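Local coordinates for PfhB2 (Pasteurella multocida, PDB 6U8T), which probably acts as a cysteine protease, its YopT-like domain belonging to the papain-like CA clan of peptidases found in bacterial virulence factors, at residues C[191-195]-C[196-200]. The protein carries 1 engineered substitution. Sequence-based numbering, arbitrary orientation.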
# COMPACT_ATOMS: atom_id res chain seq x y z
N GLU C 191 -5.78 22.00 -13.83
CA GLU C 191 -6.61 20.78 -13.94
C GLU C 191 -5.98 19.83 -14.96
O GLU C 191 -5.82 18.64 -14.63
CB GLU C 191 -8.05 21.14 -14.30
CG GLU C 191 -8.95 19.93 -14.45
CD GLU C 191 -10.44 20.25 -14.41
OE1 GLU C 191 -10.89 21.09 -13.58
OE2 GLU C 191 -11.16 19.66 -15.22
N SER C 192 -5.61 20.33 -16.15
CA SER C 192 -4.99 19.50 -17.22
C SER C 192 -3.67 18.92 -16.73
O SER C 192 -3.49 17.73 -16.88
CB SER C 192 -4.80 20.28 -18.46
OG SER C 192 -6.04 20.86 -18.80
N TRP C 193 -2.81 19.74 -16.14
CA TRP C 193 -1.49 19.32 -15.60
C TRP C 193 -1.67 18.24 -14.54
O TRP C 193 -0.94 17.25 -14.61
CB TRP C 193 -0.73 20.51 -15.01
CG TRP C 193 0.50 20.09 -14.29
CD1 TRP C 193 1.72 19.79 -14.83
CD2 TRP C 193 0.63 19.90 -12.88
NE1 TRP C 193 2.61 19.47 -13.84
CE2 TRP C 193 1.97 19.53 -12.64
CE3 TRP C 193 -0.23 20.04 -11.79
CZ2 TRP C 193 2.45 19.30 -11.36
CZ3 TRP C 193 0.24 19.79 -10.53
CH2 TRP C 193 1.56 19.42 -10.32
N LEU C 194 -2.58 18.43 -13.59
CA LEU C 194 -2.82 17.49 -12.48
C LEU C 194 -3.28 16.15 -13.06
O LEU C 194 -2.69 15.11 -12.68
CB LEU C 194 -3.86 18.06 -11.51
CG LEU C 194 -3.88 17.39 -10.14
CD1 LEU C 194 -2.64 17.77 -9.34
CD2 LEU C 194 -5.11 17.76 -9.35
N LYS C 195 -4.24 16.17 -13.99
CA LYS C 195 -4.87 14.95 -14.55
C LYS C 195 -3.95 14.28 -15.57
O LYS C 195 -3.89 13.06 -15.56
CB LYS C 195 -6.23 15.29 -15.17
CG LYS C 195 -7.25 15.86 -14.20
CD LYS C 195 -8.64 16.00 -14.77
CE LYS C 195 -9.70 16.06 -13.69
NZ LYS C 195 -11.04 16.32 -14.26
N GLU C 196 -3.27 15.03 -16.43
CA GLU C 196 -2.58 14.47 -17.63
C GLU C 196 -1.10 14.23 -17.34
O GLU C 196 -0.55 13.37 -18.04
CB GLU C 196 -2.73 15.39 -18.84
CG GLU C 196 -4.15 15.49 -19.38
CD GLU C 196 -4.32 16.60 -20.42
OE1 GLU C 196 -3.29 17.09 -20.94
OE2 GLU C 196 -5.47 17.02 -20.69
N ALA C 197 -0.49 14.91 -16.37
CA ALA C 197 0.97 14.88 -16.13
C ALA C 197 1.27 14.42 -14.70
O ALA C 197 1.86 13.35 -14.55
CB ALA C 197 1.56 16.23 -16.43
N PHE C 198 0.84 15.18 -13.69
CA PHE C 198 1.25 14.97 -12.28
C PHE C 198 0.75 13.61 -11.77
O PHE C 198 1.54 12.90 -11.13
CB PHE C 198 0.73 16.07 -11.36
CG PHE C 198 1.27 16.00 -9.96
CD1 PHE C 198 2.61 16.20 -9.71
CD2 PHE C 198 0.43 15.70 -8.90
CE1 PHE C 198 3.12 16.11 -8.42
CE2 PHE C 198 0.93 15.60 -7.61
CZ PHE C 198 2.27 15.82 -7.38
N TRP C 199 -0.51 13.27 -12.01
CA TRP C 199 -1.16 12.14 -11.31
C TRP C 199 -0.38 10.85 -11.56
O TRP C 199 -0.06 10.19 -10.58
CB TRP C 199 -2.62 12.04 -11.73
CG TRP C 199 -3.40 11.10 -10.89
CD1 TRP C 199 -4.11 10.03 -11.34
CD2 TRP C 199 -3.53 11.11 -9.47
NE1 TRP C 199 -4.69 9.37 -10.29
CE2 TRP C 199 -4.36 10.01 -9.12
CE3 TRP C 199 -3.08 11.95 -8.45
CZ2 TRP C 199 -4.69 9.72 -7.80
CZ3 TRP C 199 -3.42 11.66 -7.14
CH2 TRP C 199 -4.21 10.56 -6.82
N GLU C 200 -0.04 10.55 -12.82
CA GLU C 200 0.78 9.37 -13.19
C GLU C 200 2.24 9.55 -12.75
O GLU C 200 2.74 8.68 -12.06
CB GLU C 200 0.70 9.08 -14.69
CG GLU C 200 -0.45 8.16 -15.04
CD GLU C 200 -0.28 7.38 -16.34
OE1 GLU C 200 0.11 8.01 -17.35
OE2 GLU C 200 -0.52 6.15 -16.32
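Trp193 and Phe198 pack against each other where helix 187-201 widens from alpha-helical into pi-type turns, a local pi-bulge close to its C-terminal end. The change of spacing is centred on Trp193 O, which accepts two N-H groups: a nearly straight bond from Phe198 N, five residues on (2.9 Å, 170° at the hydrogen), and a more bent one from Ala197 N, which sits above the carbonyl plane. One residue earlier, Ser192 O still accepts from Glu196 N in the alpha-helical i to i+4 pattern, whereas Trp199 N bonds to Leu194 O with the wider i to i+5 spacing, in the carbonyl plane.

Followed outward, the Phe198 side chain begins with CB over one face of the indole, 3.6 Å from the centroid of the six-membered ring of Trp193, a CH-pi contact only 12° off the ring normal. CG and then CD1 move on to the corner of the indole, CD1 lying 3.4 Å from Trp193 CH2. On the other ortho position, CD2 meets Leu194 CD1 at 3.7 Å. By CE1 the contact is thinning, with Trp193 CH2 4.1 Å away. The ring planes are near parallel but slid past one another, giving little overlap. The i to i+5 spacing places both residues on one side of the helix, where both touch Met182 of strand 180-184; CG anti to the backbone N, beside the carbonyl carbon, turns each ring (chi1 -173° in Phe198, and much the same in Trp193). Phe174 meets the Phe198 ring edge-to-face.

Leu194 and Trp199 pack against the second subunit, and Trp199 NE1 donates a hydrogen bond to Ser128 O of the second subunit. The Ala197 methyl meets the indole obliquely, its CB 3.9 Å from Trp193 CD1.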